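Local coordinates for protein antigen 43 (Escherichia coli, PDB 4KH3) that mediates bacterial self-association, clumping cells together in a Velcro-like manner as an autotransporter adhesin of uropathogenic strains, at residues T100-H111 with T119-K130. Sequence-based numbering, arbitrary orientation. Where two conformers were deposited one is given.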
loop_
_atom_site.group_PDB
_atom_site.type_symbol
_atom_site.label_atom_id
_atom_site.label_comp_id
_atom_site.label_asym_id
_atom_site.label_seq_id
_atom_site.Cartn_x
_atom_site.Cartn_y
_atom_site.Cartn_z
ATOM N N THR A 100 -15.360 19.512 -22.952
ATOM C CA THR A 100 -16.176 18.359 -23.249
ATOM C C THR A 100 -16.601 17.678 -21.938
ATOM O O THR A 100 -15.867 17.699 -20.947
ATOM C CB THR A 100 -15.367 17.396 -24.087
ATOM O OG1 THR A 100 -14.820 18.105 -25.209
ATOM C CG2 THR A 100 -16.225 16.236 -24.560
ATOM N N THR A 101 -17.798 17.106 -21.919
ATOM C CA THR A 101 -18.207 16.290 -20.790
ATOM C C THR A 101 -18.581 14.892 -21.274
ATOM O O THR A 101 -19.356 14.741 -22.211
ATOM C CB THR A 101 -19.378 16.915 -20.038
ATOM O OG1 THR A 101 -19.072 18.287 -19.742
ATOM C CG2 THR A 101 -19.608 16.177 -18.756
ATOM N N LEU A 102 -18.005 13.873 -20.650
ATOM C CA LEU A 102 -18.342 12.498 -20.975
ATOM C C LEU A 102 -19.103 11.899 -19.803
ATOM O O LEU A 102 -18.595 11.856 -18.680
ATOM C CB LEU A 102 -17.074 11.685 -21.236
ATOM C CG LEU A 102 -16.047 12.236 -22.231
ATOM C CD1 LEU A 102 -14.862 11.284 -22.335
ATOM C CD2 LEU A 102 -16.657 12.469 -23.593
ATOM N N ASP A 103 -20.339 11.479 -20.052
ATOM C CA ASP A 103 -21.119 10.770 -19.041
ATOM C C ASP A 103 -21.546 9.423 -19.621
ATOM O O ASP A 103 -21.616 9.262 -20.844
ATOM C CB ASP A 103 -22.355 11.573 -18.604
ATOM C CG ASP A 103 -22.086 13.080 -18.471
ATOM O OD1 ASP A 103 -21.467 13.530 -17.477
ATOM O OD2 ASP A 103 -22.534 13.828 -19.363
ATOM N N ASN A 104 -21.809 8.459 -18.745
ATOM C CA ASN A 104 -22.368 7.165 -19.137
ATOM C C ASN A 104 -21.788 6.517 -20.381
ATOM O O ASN A 104 -22.522 6.227 -21.340
ATOM C CB ASN A 104 -23.883 7.268 -19.286
ATOM C CG ASN A 104 -24.575 7.507 -17.962
ATOM O OD1 ASN A 104 -24.067 7.122 -16.904
ATOM N ND2 ASN A 104 -25.741 8.138 -18.012
ATOM N N ARG A 105 -20.476 6.303 -20.350
ATOM C CA ARG A 105 -19.748 5.602 -21.409
ATOM C C ARG A 105 -19.555 6.432 -22.673
ATOM O O ARG A 105 -19.168 5.904 -23.706
ATOM C CB ARG A 105 -20.402 4.253 -21.735
ATOM C CG ARG A 105 -20.732 3.423 -20.502
ATOM C CD ARG A 105 -21.715 2.317 -20.817
ATOM N NE ARG A 105 -23.029 2.839 -21.192
ATOM C CZ ARG A 105 -23.471 2.909 -22.446
ATOM N NH1 ARG A 105 -22.701 2.488 -23.452
ATOM N NH2 ARG A 105 -24.679 3.404 -22.696
ATOM N N GLY A 106 -19.834 7.729 -22.586
ATOM C CA GLY A 106 -19.490 8.655 -23.650
ATOM C C GLY A 106 -17.991 8.608 -23.875
ATOM O O GLY A 106 -17.219 8.478 -22.929
ATOM N N GLU A 107 -17.580 8.693 -25.134
ATOM C CA GLU A 107 -16.189 8.529 -25.478
ATOM C C GLU A 107 -15.634 9.703 -26.250
ATOM O O GLU A 107 -16.340 10.361 -27.020
ATOM C CB GLU A 107 -15.995 7.268 -26.322
ATOM C CG GLU A 107 -16.375 6.002 -25.628
ATOM C CD GLU A 107 -15.920 4.788 -26.392
ATOM O OE1 GLU A 107 -14.711 4.487 -26.368
ATOM O OE2 GLU A 107 -16.769 4.133 -27.031
ATOM N N GLN A 108 -14.344 9.937 -26.050
ATOM C CA GLN A 108 -13.601 10.917 -26.810
ATOM C C GLN A 108 -12.285 10.284 -27.201
ATOM O O GLN A 108 -11.501 9.907 -26.328
ATOM C CB GLN A 108 -13.340 12.161 -25.965
ATOM C CG GLN A 108 -12.539 13.250 -26.669
ATOM C CD GLN A 108 -12.412 14.492 -25.810
ATOM O OE1 GLN A 108 -11.945 14.428 -24.676
ATOM N NE2 GLN A 108 -12.864 15.624 -26.334
ATOM N N TRP A 109 -12.060 10.144 -28.506
ATOM C CA TRP A 109 -10.798 9.634 -29.010
ATOM C C TRP A 109 -9.977 10.790 -29.527
ATOM O O TRP A 109 -10.342 11.433 -30.515
ATOM C CB TRP A 109 -11.011 8.614 -30.134
ATOM C CG TRP A 109 -11.965 7.521 -29.775
ATOM C CD1 TRP A 109 -11.677 6.369 -29.106
ATOM C CD2 TRP A 109 -13.371 7.477 -30.067
ATOM N NE1 TRP A 109 -12.818 5.608 -28.962
ATOM C CE2 TRP A 109 -13.863 6.265 -29.539
ATOM C CE3 TRP A 109 -14.243 8.335 -30.729
ATOM C CZ2 TRP A 109 -15.203 5.899 -29.659
ATOM C CZ3 TRP A 109 -15.576 7.969 -30.841
ATOM C CH2 TRP A 109 -16.042 6.759 -30.309
ATOM N N VAL A 110 -8.865 11.058 -28.850
ATOM C CA VAL A 110 -7.970 12.139 -29.235
ATOM C C VAL A 110 -6.884 11.592 -30.142
ATOM O O VAL A 110 -5.957 10.924 -29.670
ATOM C CB VAL A 110 -7.293 12.771 -28.008
ATOM C CG1 VAL A 110 -6.586 14.057 -28.407
ATOM C CG2 VAL A 110 -8.313 13.025 -26.913
ATOM N N HIS A 111 -6.998 11.876 -31.438
ATOM C CA HIS A 111 -6.042 11.367 -32.418
ATOM C C HIS A 111 -4.791 12.235 -32.500
ATOM O O HIS A 111 -4.729 13.308 -31.884
ATOM C CB HIS A 111 -6.719 11.224 -33.792
ATOM C CG HIS A 111 -7.856 10.249 -33.792
ATOM N ND1 HIS A 111 -7.669 8.883 -33.781
ATOM C CD2 HIS A 111 -9.198 10.442 -33.736
ATOM C CE1 HIS A 111 -8.845 8.278 -33.743
ATOM N NE2 HIS A 111 -9.785 9.201 -33.712
ATOM N N THR A 119 -11.672 18.271 -20.619
ATOM C CA THR A 119 -12.652 17.188 -20.620
ATOM C C THR A 119 -12.918 16.726 -19.184
ATOM O O THR A 119 -11.989 16.498 -18.404
ATOM C CB THR A 119 -12.188 15.970 -21.466
ATOM O OG1 THR A 119 -12.038 16.351 -22.837
ATOM C CG2 THR A 119 -13.209 14.844 -21.375
ATOM N N ILE A 120 -14.188 16.603 -18.824
ATOM C CA ILE A 120 -14.538 15.998 -17.548
ATOM C C ILE A 120 -15.086 14.612 -17.852
ATOM O O ILE A 120 -15.980 14.453 -18.686
ATOM C CB ILE A 120 -15.563 16.827 -16.767
ATOM C CG1 ILE A 120 -14.968 18.182 -16.390
ATOM C CG2 ILE A 120 -15.984 16.111 -15.488
ATOM C CD1 ILE A 120 -15.752 18.881 -15.327
ATOM N N ILE A 121 -14.511 13.605 -17.212
ATOM C CA ILE A 121 -14.902 12.236 -17.467
ATOM C C ILE A 121 -15.702 11.710 -16.286
ATOM O O ILE A 121 -15.143 11.415 -15.224
ATOM C CB ILE A 121 -13.687 11.341 -17.681
ATOM C CG1 ILE A 121 -12.658 12.023 -18.600
ATOM C CG2 ILE A 121 -14.124 9.997 -18.254
ATOM C CD1 ILE A 121 -11.361 11.211 -18.786
ATOM N N ASN A 122 -17.013 11.602 -16.472
ATOM C CA ASN A 122 -17.892 11.122 -15.414
ATOM C C ASN A 122 -18.357 9.713 -15.696
ATOM O O ASN A 122 -18.294 9.259 -16.838
ATOM C CB ASN A 122 -19.109 12.041 -15.284
ATOM C CG ASN A 122 -18.735 13.430 -14.811
ATOM O OD1 ASN A 122 -17.935 13.586 -13.894
ATOM N ND2 ASN A 122 -19.291 14.448 -15.454
ATOM N N GLN A 123 -18.801 9.031 -14.642
ATOM C CA GLN A 123 -19.597 7.805 -14.742
ATOM C C GLN A 123 -19.330 6.943 -15.981
ATOM O O GLN A 123 -20.121 6.947 -16.921
ATOM C CB GLN A 123 -21.088 8.163 -14.681
ATOM C CG GLN A 123 -22.001 6.967 -14.452
ATOM C CD GLN A 123 -21.570 6.151 -13.258
ATOM O OE1 GLN A 123 -21.843 6.516 -12.113
ATOM N NE2 GLN A 123 -20.870 5.049 -13.515
ATOM N N ASP A 124 -18.201 6.237 -15.983
ATOM C CA ASP A 124 -17.850 5.307 -17.060
ATOM C C ASP A 124 -17.543 5.921 -18.425
ATOM O O ASP A 124 -17.333 5.195 -19.401
ATOM C CB ASP A 124 -18.877 4.174 -17.184
ATOM C CG ASP A 124 -18.858 3.258 -15.987
ATOM O OD1 ASP A 124 -17.814 2.610 -15.776
ATOM O OD2 ASP A 124 -19.870 3.204 -15.249
ATOM N N GLY A 125 -17.487 7.246 -18.491
ATOM C CA GLY A 125 -16.927 7.906 -19.652
ATOM C C GLY A 125 -15.508 7.416 -19.905
ATOM O O GLY A 125 -14.856 6.826 -19.037
ATOM N N TYR A 126 -15.018 7.677 -21.107
ATOM C CA TYR A 126 -13.756 7.125 -21.546
ATOM C C TYR A 126 -13.087 8.083 -22.513
ATOM O O TYR A 126 -13.614 8.359 -23.591
ATOM C CB TYR A 126 -14.018 5.792 -22.245
ATOM C CG TYR A 126 -12.777 5.030 -22.609
ATOM C CD1 TYR A 126 -11.847 4.705 -21.642
ATOM C CD2 TYR A 126 -12.542 4.619 -23.915
ATOM C CE1 TYR A 126 -10.724 3.995 -21.948
ATOM C CE2 TYR A 126 -11.402 3.904 -24.236
ATOM C CZ TYR A 126 -10.490 3.601 -23.241
ATOM O OH TYR A 126 -9.344 2.884 -23.532
ATOM N N GLN A 127 -11.939 8.616 -22.116
ATOM C CA GLN A 127 -11.136 9.412 -23.025
ATOM C C GLN A 127 -9.846 8.656 -23.319
ATOM O O GLN A 127 -9.118 8.253 -22.390
ATOM C CB GLN A 127 -10.834 10.786 -22.438
ATOM C CG GLN A 127 -9.970 11.681 -23.352
ATOM C CD GLN A 127 -9.342 12.842 -22.600
ATOM O OE1 GLN A 127 -8.534 12.634 -21.693
ATOM N NE2 GLN A 127 -9.710 14.070 -22.968
ATOM N N THR A 128 -9.589 8.445 -24.612
ATOM C CA THR A 128 -8.383 7.768 -25.083
ATOM C C THR A 128 -7.541 8.773 -25.817
ATOM O O THR A 128 -8.011 9.389 -26.777
ATOM C CB THR A 128 -8.687 6.687 -26.155
ATOM O OG1 THR A 128 -9.924 6.032 -25.878
ATOM C CG2 THR A 128 -7.576 5.684 -26.226
ATOM N N ILE A 129 -6.291 8.922 -25.404
ATOM C CA ILE A 129 -5.380 9.807 -26.108
ATOM C C ILE A 129 -4.407 8.961 -26.887
ATOM O O ILE A 129 -3.540 8.320 -26.303
ATOM C CB ILE A 129 -4.588 10.677 -25.138
ATOM C CG1 ILE A 129 -5.534 11.418 -24.189
ATOM C CG2 ILE A 129 -3.705 11.658 -25.901
ATOM C CD1 ILE A 129 -4.840 11.891 -22.962
ATOM N N LYS A 130 -4.543 8.963 -28.210
ATOM C CA LYS A 130 -3.670 8.150 -29.052
ATOM C C LYS A 130 -2.325 8.825 -29.173
ATOM O O LYS A 130 -2.163 9.964 -28.729
ATOM C CB LYS A 130 -4.265 7.955 -30.454
ATOM C CG LYS A 130 -5.791 7.841 -30.502
ATOM C CD LYS A 130 -6.313 6.613 -29.761
ATOM C CE LYS A 130 -5.646 5.321 -30.221
ATOM N NZ LYS A 130 -6.117 4.148 -29.408
HETATM O O HOH W 1 -12.596 18.898 -24.089
#
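Inside the coil, Gln108 OE1 is gripped by two donors: Thr119 OG1 at 2.7 Å, which meets it in the carbonyl plane on a lone pair, and Gln127 NE2 at 2.8 Å, tilted from that plane. The two segments are equivalent parts of successive rungs of a right-handed parallel beta-helix, the fold expected of an autotransporter passenger domain. Glutamine suits this stacked interior position because its amide both accepts and donates: Gln108 NE2 reaches back to Gln91 on the preceding rung, and Gln127 OE1 takes a bond from Gln157 on the next. The aliphatic chain of each runs inward extended, CG anti to the backbone N (chi1 179°), bringing the amides to the same depth, where they meet. A water bridges Thr100 OG1 and Thr119 OG1.

At the outer corner, in one of two Asp103 conformers, the carboxylate lies nearly coplanar with the Asn122 amide (12°), and ND2 gives OD1 a bond of 3.1 Å. Asn122 spans three rungs, its backbone N bonded to Leu102 O and its OD1 accepting from Asn141. Each corner is a type I' turn closed by a glycine, and at Gly125 the absent side chain leaves room for Leu102 CB.

Parallel backbone bonds join strand 101-102 to 120-121 and strand 107-110 to 126-129. Branched apolar residues fill the interior, Val110 CG2 resting 4.2 Å from Ile129 CG1 and Leu102 CG against the Thr119 methyl. The partly exposed outward face carries mostly polar and aromatic residues, which can meet solvent: Glu107 OE1 comes to the edge of the Tyr126 ring, near its plane, 3.3 Å from CD2.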